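Local coordinates for hydrogenase maturation factor (Thermoanaerobacter tengcongensis, PDB 3VTH), which probably transfers the carbamoyl group of carbamoyl phosphate, in an ATP-dependent reaction, to the C-terminal cysteine of HypE during [NiFe]-hydrogenase maturation, at residues A[381-386]-A[421-426]; A[107-112]-A[387-392]; A[411-416]-A[425-430]. All blocks are in the same frame, centred on the assembly; numbering follows the deposited sequence.

How the interactions relate
All three contacts are largely buried. Interactions 1 and 2 use the loop between strands 377-378 and 392-393, and interactions 1 and 3 share H425 and H426. Interaction 1 reaches the nucleotide: a charged arginine stacks on a histidine and grips beta-phosphoryl oxygens. Interaction 2, farther from the nucleotide, joins the 377-392 loop to the loop before helix 115-121 by prolines and water, with no direct hydrogen bond. Interaction 3 lies within the Kae1-like domain and relies on backbone bonds backed by apolar side chains. Strands 420-423 and 414-417 of interactions 1 and 3 are sheet neighbours, while R383 NH2 bonds to Q390 O, tying interaction 1 to interaction 2.

Interaction 1 of 3, residues A[381-386]-A[421-426]; sequences IRRARG and AFISHH. With APC (diphosphomethylphosphonic acid adenosyl ester), chain F.
R382 stacks flat on the imidazole of H426, joining the nucleotide pocket of the YrdC-like (telomere recombination) domain to the loop after strand 420-423 of the Kae1-like domain. The two planes are only 15° apart, with NE over the middle of the ring, and CD adds a CH-pi contact 3.8 Å from the ring centroid. An arginine suits this place because it offers both a flat face and N-H groups along its rim. The chain leaves the backbone extended, with CG anti to N, then bends at chi3 (-80°), which turns the guanidinium so that one face meets H426 and the other the ribose side of the bound ATP analogue. At the rim, NH2 donates to O2B of APC at 3.0 Å, and NH1 to O1B, a two-pronged grip on the beta phosphoryl group that also fixes the rotation of the guanidinium. K245 and K250 add further positive charge around the ligand.

Backbone bonding joins the segments behind the stack. H426 N donates to R383 O at 3.1 Å, and the CA of H425 makes a CA-H...O contact with the same carbonyl. A384, small enough for close approach, brings its CB to 4.2 Å from H426 CB.

Water bridges extend the seam toward the strand. Water 2 donates to both R383 O and S424 O. The extended R383 side chain passes I423 CG2, its NH1 bonding to K729 O, while its NE donates to water 1, which in turn donates to I423 O at 2.8 Å.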
loop_
_atom_site.group_PDB
_atom_site.type_symbol
_atom_site.label_atom_id
_atom_site.label_comp_id
_atom_site.label_asym_id
_atom_site.label_seq_id
_atom_site.Cartn_x
_atom_site.Cartn_y
_atom_site.Cartn_z
ATOM N N ILE A 381 -2.968 2.181 3.388
ATOM C CA ILE A 381 -3.041 3.443 2.640
ATOM C C ILE A 381 -2.151 3.342 1.405
ATOM O O ILE A 381 -2.535 3.778 0.323
ATOM C CB ILE A 381 -2.601 4.670 3.525
ATOM C CG1 ILE A 381 -3.630 4.953 4.625
ATOM C CG2 ILE A 381 -2.398 5.945 2.677
ATOM C CD1 ILE A 381 -3.294 4.364 5.984
ATOM N N ARG A 382 -0.953 2.774 1.585
ATOM C CA ARG A 382 -0.009 2.628 0.497
ATOM C C ARG A 382 0.538 1.210 0.600
ATOM O O ARG A 382 1.213 0.864 1.550
ATOM C CB ARG A 382 1.108 3.683 0.595
ATOM C CG ARG A 382 2.124 3.624 -0.591
ATOM C CD ARG A 382 3.230 4.697 -0.406
ATOM N NE ARG A 382 2.749 6.019 -0.817
ATOM C CZ ARG A 382 3.518 7.109 -0.903
ATOM N NH1 ARG A 382 4.807 7.048 -0.574
ATOM N NH2 ARG A 382 2.994 8.264 -1.325
ATOM N N ARG A 383 0.198 0.381 -0.370
ATOM C CA ARG A 383 0.574 -1.016 -0.313
ATOM C C ARG A 383 1.851 -1.202 -1.115
ATOM O O ARG A 383 1.851 -1.140 -2.343
ATOM C CB ARG A 383 -0.572 -1.901 -0.815
ATOM C CG ARG A 383 -0.259 -3.408 -0.750
ATOM C CD ARG A 383 -1.330 -4.230 -1.499
ATOM N NE ARG A 383 -0.916 -5.643 -1.648
ATOM C CZ ARG A 383 -1.133 -6.575 -0.725
ATOM N NH1 ARG A 383 -1.759 -6.273 0.411
ATOM N NH2 ARG A 383 -0.730 -7.830 -0.922
ATOM N N ALA A 384 2.948 -1.418 -0.409
ATOM C CA ALA A 384 4.265 -1.454 -1.058
ATOM C C ALA A 384 5.184 -2.403 -0.301
ATOM O O ALA A 384 4.822 -3.571 -0.113
ATOM C CB ALA A 384 4.860 -0.027 -1.191
ATOM N N ARG A 385 6.359 -1.948 0.134
ATOM C CA ARG A 385 7.342 -2.872 0.733
ATOM C C ARG A 385 6.746 -3.728 1.862
ATOM O O ARG A 385 6.042 -3.205 2.744
ATOM C CB ARG A 385 8.595 -2.141 1.252
ATOM C CG ARG A 385 9.642 -3.114 1.877
ATOM C CD ARG A 385 10.881 -2.419 2.434
ATOM N NE ARG A 385 10.580 -1.251 3.253
ATOM C CZ ARG A 385 10.119 -1.274 4.505
ATOM N NH1 ARG A 385 9.898 -2.424 5.153
ATOM N NH2 ARG A 385 9.888 -0.119 5.130
ATOM N N GLY A 386 7.032 -5.034 1.840
ATOM C CA GLY A 386 6.533 -5.923 2.899
ATOM C C GLY A 386 5.147 -6.495 2.641
ATOM O O GLY A 386 4.776 -7.493 3.264
ATOM N N ALA A 421 -4.734 -12.191 -8.122
ATOM C CA ALA A 421 -4.703 -10.833 -8.639
ATOM C C ALA A 421 -3.389 -10.244 -8.119
ATOM O O ALA A 421 -3.254 -9.962 -6.929
ATOM C CB ALA A 421 -5.904 -10.032 -8.135
ATOM N N PHE A 422 -2.407 -10.171 -9.006
ATOM C CA PHE A 422 -1.115 -9.590 -8.701
ATOM C C PHE A 422 -1.238 -8.084 -8.847
ATOM O O PHE A 422 -1.025 -7.541 -9.940
ATOM C CB PHE A 422 -0.061 -10.107 -9.675
ATOM C CG PHE A 422 0.301 -11.554 -9.466
ATOM C CD1 PHE A 422 1.133 -11.931 -8.407
ATOM C CD2 PHE A 422 -0.179 -12.537 -10.329
ATOM C CE1 PHE A 422 1.477 -13.292 -8.204
ATOM C CE2 PHE A 422 0.161 -13.883 -10.148
ATOM C CZ PHE A 422 0.987 -14.266 -9.089
ATOM N N ILE A 423 -1.633 -7.419 -7.769
ATOM C CA ILE A 423 -1.668 -5.959 -7.766
ATOM C C ILE A 423 -0.232 -5.437 -7.505
ATOM O O ILE A 423 0.493 -5.940 -6.624
ATOM C CB ILE A 423 -2.709 -5.402 -6.745
ATOM C CG1 ILE A 423 -2.831 -3.872 -6.873
ATOM C CG2 ILE A 423 -2.348 -5.822 -5.310
ATOM C CD1 ILE A 423 -4.025 -3.237 -6.081
ATOM N N SER A 424 0.198 -4.470 -8.301
ATOM C CA SER A 424 1.571 -3.993 -8.206
ATOM C C SER A 424 1.748 -3.205 -6.930
ATOM O O SER A 424 0.773 -2.698 -6.347
ATOM C CB SER A 424 1.908 -3.096 -9.398
ATOM O OG SER A 424 1.340 -1.792 -9.269
ATOM N N HIS A 425 2.994 -3.088 -6.501
ATOM C CA HIS A 425 3.323 -2.128 -5.471
ATOM C C HIS A 425 2.972 -0.719 -5.951
ATOM O O HIS A 425 2.871 -0.468 -7.148
ATOM C CB HIS A 425 4.804 -2.216 -5.098
ATOM C CG HIS A 425 5.754 -1.864 -6.209
ATOM N ND1 HIS A 425 6.108 -2.755 -7.204
ATOM C CD2 HIS A 425 6.465 -0.732 -6.450
ATOM C CE1 HIS A 425 6.982 -2.181 -8.016
ATOM N NE2 HIS A 425 7.215 -0.955 -7.582
ATOM N N HIS A 426 2.779 0.179 -4.991
ATOM C CA HIS A 426 2.567 1.607 -5.259
ATOM C C HIS A 426 3.544 2.135 -6.308
ATOM O O HIS A 426 4.768 1.989 -6.162
ATOM C CB HIS A 426 2.778 2.364 -3.947
ATOM C CG HIS A 426 2.737 3.853 -4.084
ATOM N ND1 HIS A 426 3.876 4.633 -4.094
ATOM C CD2 HIS A 426 1.696 4.707 -4.188
ATOM C CE1 HIS A 426 3.538 5.907 -4.196
ATOM N NE2 HIS A 426 2.221 5.980 -4.238
HETATM P PG APC F . 7.426 12.546 -2.945
HETATM O O1G APC F . 8.483 11.550 -2.543
HETATM O O2G APC F . 7.550 13.849 -2.193
HETATM O O3G APC F . 7.279 12.739 -4.427
HETATM P PB APC F . 5.628 10.954 -1.350
HETATM O O1B APC F . 6.137 9.620 -1.799
HETATM O O2B APC F . 4.127 11.033 -1.150
HETATM O O3B APC F . 5.965 11.999 -2.526
HETATM P PA APC F . 7.338 10.296 1.203
HETATM O O1A APC F . 7.840 11.033 2.422
HETATM O O2A APC F . 8.360 9.499 0.475
HETATM C C3A APC F . 6.514 11.537 0.133
HETATM O "O5'" APC F . 6.193 9.235 1.604
HETATM C "C5'" APC F . 5.619 9.136 2.904
HETATM C "C4'" APC F . 4.110 8.961 2.750
HETATM O "O4'" APC F . 3.583 8.739 4.063
HETATM C "C3'" APC F . 3.468 10.239 2.204
HETATM O "O3'" APC F . 2.442 9.951 1.239
HETATM C "C2'" APC F . 2.818 10.857 3.425
HETATM O "O2'" APC F . 1.726 11.733 3.090
HETATM C "C1'" APC F . 2.487 9.628 4.271
HETATM N N9 APC F . 2.418 10.086 5.654
HETATM C C8 APC F . 3.453 10.402 6.478
HETATM N N7 APC F . 2.975 10.838 7.670
HETATM C C5 APC F . 1.627 10.804 7.602
HETATM C C6 APC F . 0.496 11.136 8.497
HETATM N N6 APC F . 0.711 11.594 9.747
HETATM N N1 APC F . -0.758 10.960 8.024
HETATM C C2 APC F . -1.004 10.487 6.785
HETATM N N3 APC F . -0.041 10.169 5.905
HETATM C C4 APC F . 1.266 10.307 6.267
HETATM O O HOH W 1 0.572 -6.774 -3.976
HETATM O O HOH W 2 -0.234 -2.395 -4.035
#

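Interaction 2 of 3, residues A[107-112]-A[387-392]; sequences VSPDMG and YAPQPI
P109 packs against P389 of the cis-proline (type VI) beta turn 387-390, which is closed by the i to i+3 bond from Q390 N to Y387 O at 3.0 Å and has its cis peptide before P389. The contact joins two irregular segments: 107-112 runs toward helix 115-121 of the first zinc finger, and the turn runs on into edge strand 392-393 of the Kae1-like sheet. In the first shell P109 presents its ring to the opposing backbone. Its CG comes within 3.2 Å of Y387 O, and its CB approaches A388 O at 3.6 Å; the same CG also lies against Q390 CB. P389 answers with its own ring, whose CG lies 3.6 Å from V107 O and whose CD faces P109 CA. Prolines suit such a crossing, being compact, apolar and without an N-H that would need an acceptor.

No direct hydrogen bond spans the segments, and water does that work. Water 4 accepts from D110 N and donates to both D110 OD2 and A388 O, while water 3 links V107 N to P389 O.

The next shell sets the shapes. Q390 runs out extended, its OE1 held by R280, which also makes a cation-pi contact with Y387. On the other side D110 OD1 is bonded to R142 N and S144 OG of the first finger region. S108 OG donates in the carbonyl plane, on a lone pair, to P109 O at 2.9 Å.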
loop_
_atom_site.group_PDB
_atom_site.type_symbol
_atom_site.label_atom_id
_atom_site.label_comp_id
_atom_site.label_asym_id
_atom_site.label_seq_id
_atom_site.Cartn_x
_atom_site.Cartn_y
_atom_site.Cartn_z
ATOM N N VAL A 107 5.838 -14.453 -5.511
ATOM C CA VAL A 107 7.137 -14.034 -4.989
ATOM C C VAL A 107 6.930 -13.399 -3.610
ATOM O O VAL A 107 5.999 -12.597 -3.414
ATOM C CB VAL A 107 7.846 -13.060 -5.970
ATOM C CG1 VAL A 107 9.036 -12.323 -5.315
ATOM C CG2 VAL A 107 8.350 -13.832 -7.223
ATOM N N SER A 108 7.782 -13.777 -2.659
ATOM C CA SER A 108 7.716 -13.232 -1.306
ATOM C C SER A 108 7.978 -11.721 -1.273
ATOM O O SER A 108 8.873 -11.237 -1.965
ATOM C CB SER A 108 8.721 -13.929 -0.382
ATOM O OG SER A 108 8.642 -13.375 0.943
ATOM N N PRO A 109 7.208 -10.975 -0.463
ATOM C CA PRO A 109 7.665 -9.607 -0.185
ATOM C C PRO A 109 8.997 -9.589 0.593
ATOM O O PRO A 109 9.409 -10.602 1.178
ATOM C CB PRO A 109 6.537 -9.009 0.676
ATOM C CG PRO A 109 5.319 -9.851 0.334
ATOM C CD PRO A 109 5.871 -11.243 0.102
ATOM N N ASP A 110 9.658 -8.440 0.559
ATOM C CA ASP A 110 10.804 -8.134 1.419
ATOM C C ASP A 110 10.406 -8.136 2.884
ATOM O O ASP A 110 9.341 -7.618 3.246
ATOM C CB ASP A 110 11.351 -6.758 1.040
ATOM C CG ASP A 110 11.657 -6.664 -0.431
ATOM O OD1 ASP A 110 12.670 -7.267 -0.851
ATOM O OD2 ASP A 110 10.852 -6.049 -1.172
ATOM N N MET A 111 11.273 -8.683 3.731
ATOM C CA MET A 111 10.936 -8.886 5.138
ATOM C C MET A 111 11.960 -8.285 6.104
ATOM O O MET A 111 13.161 -8.366 5.852
ATOM C CB MET A 111 10.744 -10.394 5.423
ATOM C CG MET A 111 9.466 -10.987 4.798
ATOM S SD MET A 111 7.946 -10.326 5.531
ATOM C CE MET A 111 6.734 -10.669 4.242
ATOM N N GLY A 112 11.465 -7.692 7.198
ATOM C CA GLY A 112 12.288 -7.194 8.298
ATOM C C GLY A 112 13.106 -8.282 8.994
ATOM O O GLY A 112 12.764 -9.463 8.928
ATOM N N TYR A 387 4.397 -5.890 1.710
ATOM C CA TYR A 387 3.071 -6.386 1.298
ATOM C C TYR A 387 3.074 -6.826 -0.166
ATOM O O TYR A 387 2.850 -7.988 -0.472
ATOM C CB TYR A 387 1.987 -5.316 1.516
ATOM C CG TYR A 387 1.708 -4.999 2.969
ATOM C CD1 TYR A 387 0.513 -5.426 3.582
ATOM C CD2 TYR A 387 2.652 -4.307 3.747
ATOM C CE1 TYR A 387 0.259 -5.144 4.927
ATOM C CE2 TYR A 387 2.409 -4.025 5.089
ATOM C CZ TYR A 387 1.212 -4.437 5.676
ATOM O OH TYR A 387 0.975 -4.123 7.007
ATOM N N ALA A 388 3.307 -5.881 -1.072
ATOM C CA ALA A 388 3.541 -6.211 -2.463
ATOM C C ALA A 388 4.873 -6.945 -2.580
ATOM O O ALA A 388 5.834 -6.616 -1.876
ATOM C CB ALA A 388 3.553 -4.948 -3.325
ATOM N N PRO A 389 4.964 -7.903 -3.513
ATOM C CA PRO A 389 3.969 -8.228 -4.527
ATOM C C PRO A 389 3.066 -9.434 -4.175
ATOM O O PRO A 389 2.639 -10.163 -5.079
ATOM C CB PRO A 389 4.844 -8.601 -5.714
ATOM C CG PRO A 389 6.008 -9.363 -5.044
ATOM C CD PRO A 389 6.214 -8.667 -3.702
ATOM N N GLN A 390 2.812 -9.675 -2.892
ATOM C CA GLN A 390 1.917 -10.792 -2.516
ATOM C C GLN A 390 0.554 -10.567 -3.179
ATOM O O GLN A 390 -0.031 -9.463 -3.057
ATOM C CB GLN A 390 1.780 -10.928 -0.994
ATOM C CG GLN A 390 0.808 -12.040 -0.532
ATOM C CD GLN A 390 0.796 -12.235 0.983
ATOM O OE1 GLN A 390 1.673 -11.755 1.696
ATOM N NE2 GLN A 390 -0.207 -12.955 1.476
ATOM N N PRO A 391 0.056 -11.591 -3.902
ATOM C CA PRO A 391 -1.196 -11.403 -4.625
ATOM C C PRO A 391 -2.423 -11.431 -3.713
ATOM O O PRO A 391 -2.361 -11.939 -2.588
ATOM C CB PRO A 391 -1.224 -12.586 -5.587
ATOM C CG PRO A 391 -0.450 -13.691 -4.825
ATOM C CD PRO A 391 0.651 -12.926 -4.154
ATOM N N ILE A 392 -3.515 -10.861 -4.212
ATOM C CA ILE A 392 -4.838 -11.050 -3.636
ATOM C C ILE A 392 -5.388 -12.381 -4.161
ATOM O O ILE A 392 -5.378 -12.642 -5.367
ATOM C CB ILE A 392 -5.793 -9.881 -4.012
ATOM C CG1 ILE A 392 -5.209 -8.521 -3.569
ATOM C CG2 ILE A 392 -7.205 -10.086 -3.435
ATOM C CD1 ILE A 392 -4.718 -8.467 -2.132
HETATM O O HOH W 3 3.955 -12.575 -5.304
HETATM O O HOH W 4 8.208 -6.154 -0.619
#

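Interaction 3 of 3, residues A[411-416]-A[425-430]; sequences NTFCMT and HHIGDL
A classic beta bulge marks this contact in the Kae1-like domain, where I427 and G428 both face N411 across a single antiparallel, hydrogen-bonded bridge, joining the lead-in to strand 414-417 to the loop before helix 433-449. I427 N donates to N411 O at 2.9 Å almost straight along the carbonyl direction, whereas N411 N reaches G428 O at 2.9 Å from well above its carbonyl plane (61° out of it). G428 fits the bulge because, at phi 128°, a CB would press against the carbonyl O of I427.

Side chains flank the bridge. With CG anti to N (chi1 175°), the N411 side chain lies alongside I427, and its CB packs 3.7 Å from L430 CG. Cutting N411 back to an alanine would probably open a gap beside I427 and L430, where the amide group now packs. T412 turns its methyl CG2 to H425 O and the CA of H426, while its OG1 is bonded to G735 O and S738 OG. The branched I427 reaches past N411 toward F413: its terminal CD1 lies 4.1 Å from CE2 of F413, whose ring also meets Y446 edge-to-face.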
loop_
_atom_site.group_PDB
_atom_site.type_symbol
_atom_site.label_atom_id
_atom_site.label_comp_id
_atom_site.label_asym_id
_atom_site.label_seq_id
_atom_site.Cartn_x
_atom_site.Cartn_y
_atom_site.Cartn_z
ATOM N N ASN A 411 -1.075 5.551 -8.348
ATOM C CA ASN A 411 -1.343 4.463 -9.274
ATOM C C ASN A 411 -0.793 3.102 -8.828
ATOM O O ASN A 411 0.313 3.014 -8.297
ATOM C CB ASN A 411 -0.840 4.822 -10.667
ATOM C CG ASN A 411 -0.995 3.662 -11.653
ATOM O OD1 ASN A 411 -1.960 3.597 -12.431
ATOM N ND2 ASN A 411 -0.067 2.740 -11.602
ATOM N N THR A 412 -1.598 2.053 -9.036
ATOM C CA THR A 412 -1.094 0.699 -9.147
ATOM C C THR A 412 -1.758 0.114 -10.398
ATOM O O THR A 412 -2.802 0.605 -10.840
ATOM C CB THR A 412 -1.501 -0.182 -7.948
ATOM O OG1 THR A 412 -2.931 -0.184 -7.838
ATOM C CG2 THR A 412 -0.861 0.325 -6.626
ATOM N N PHE A 413 -1.149 -0.938 -10.938
ATOM C CA PHE A 413 -1.775 -1.766 -11.955
ATOM C C PHE A 413 -1.986 -3.154 -11.362
ATOM O O PHE A 413 -1.426 -3.466 -10.315
ATOM C CB PHE A 413 -0.913 -1.816 -13.234
ATOM C CG PHE A 413 0.475 -2.368 -13.019
ATOM C CD1 PHE A 413 0.699 -3.742 -13.009
ATOM C CD2 PHE A 413 1.560 -1.508 -12.840
ATOM C CE1 PHE A 413 2.003 -4.273 -12.818
ATOM C CE2 PHE A 413 2.865 -2.019 -12.653
ATOM C CZ PHE A 413 3.085 -3.395 -12.644
ATOM N N CYS A 414 -2.837 -3.967 -11.992
ATOM C CA CYS A 414 -3.113 -5.315 -11.491
ATOM C C CYS A 414 -3.178 -6.293 -12.659
ATOM O O CYS A 414 -3.759 -5.964 -13.690
ATOM C CB CYS A 414 -4.424 -5.317 -10.684
ATOM S SG CYS A 414 -4.904 -6.909 -9.982
ATOM N N MET A 415 -2.549 -7.464 -12.510
ATOM C CA MET A 415 -2.572 -8.522 -13.532
ATOM C C MET A 415 -3.103 -9.807 -12.932
ATOM O O MET A 415 -2.634 -10.242 -11.877
ATOM C CB MET A 415 -1.159 -8.862 -14.026
ATOM C CG MET A 415 -0.408 -7.737 -14.638
ATOM S SD MET A 415 1.327 -8.213 -14.860
ATOM C CE MET A 415 1.844 -6.640 -15.532
ATOM N N THR A 416 -4.038 -10.445 -13.618
ATOM C CA THR A 416 -4.608 -11.676 -13.104
ATOM C C THR A 416 -3.979 -12.895 -13.767
ATOM O O THR A 416 -3.575 -12.847 -14.932
ATOM C CB THR A 416 -6.132 -11.745 -13.332
ATOM O OG1 THR A 416 -6.413 -11.585 -14.724
ATOM C CG2 THR A 416 -6.824 -10.647 -12.538
ATOM N N HIS A 425 2.994 -3.088 -6.501
ATOM C CA HIS A 425 3.323 -2.128 -5.471
ATOM C C HIS A 425 2.972 -0.719 -5.951
ATOM O O HIS A 425 2.871 -0.468 -7.148
ATOM C CB HIS A 425 4.804 -2.216 -5.098
ATOM C CG HIS A 425 5.754 -1.864 -6.209
ATOM N ND1 HIS A 425 6.108 -2.755 -7.204
ATOM C CD2 HIS A 425 6.465 -0.732 -6.450
ATOM C CE1 HIS A 425 6.982 -2.181 -8.016
ATOM N NE2 HIS A 425 7.215 -0.955 -7.582
ATOM N N HIS A 426 2.779 0.179 -4.991
ATOM C CA HIS A 426 2.567 1.607 -5.259
ATOM C C HIS A 426 3.544 2.135 -6.308
ATOM O O HIS A 426 4.768 1.989 -6.162
ATOM C CB HIS A 426 2.778 2.364 -3.947
ATOM C CG HIS A 426 2.737 3.853 -4.084
ATOM N ND1 HIS A 426 3.876 4.633 -4.094
ATOM C CD2 HIS A 426 1.696 4.707 -4.188
ATOM C CE1 HIS A 426 3.538 5.907 -4.196
ATOM N NE2 HIS A 426 2.221 5.980 -4.238
ATOM N N ILE A 427 3.006 2.732 -7.369
ATOM C CA ILE A 427 3.827 3.296 -8.431
ATOM C C ILE A 427 3.950 4.817 -8.226
ATOM O O ILE A 427 5.053 5.357 -8.289
ATOM C CB ILE A 427 3.241 2.980 -9.844
ATOM C CG1 ILE A 427 3.142 1.447 -10.064
ATOM C CG2 ILE A 427 4.016 3.704 -10.965
ATOM C CD1 ILE A 427 4.503 0.708 -10.068
ATOM N N GLY A 428 2.827 5.480 -7.973
ATOM C CA GLY A 428 2.825 6.931 -7.683
ATOM C C GLY A 428 1.837 7.655 -8.591
ATOM O O GLY A 428 1.173 7.032 -9.407
ATOM N N ASP A 429 1.739 8.973 -8.448
ATOM C CA ASP A 429 0.859 9.783 -9.293
ATOM C C ASP A 429 1.390 9.751 -10.727
ATOM O O ASP A 429 2.525 10.138 -10.963
ATOM C CB ASP A 429 0.819 11.238 -8.771
ATOM C CG ASP A 429 0.157 11.357 -7.399
ATOM O OD1 ASP A 429 -0.410 10.362 -6.869
ATOM O OD2 ASP A 429 0.190 12.472 -6.836
ATOM N N LEU A 430 0.588 9.273 -11.682
ATOM C CA LEU A 430 1.042 9.203 -13.072
ATOM C C LEU A 430 0.891 10.549 -13.750
ATOM O O LEU A 430 0.026 10.727 -14.591
ATOM C CB LEU A 430 0.279 8.144 -13.864
ATOM C CG LEU A 430 0.589 6.698 -13.536
ATOM C CD1 LEU A 430 0.161 5.807 -14.704
ATOM C CD2 LEU A 430 2.090 6.532 -13.267
#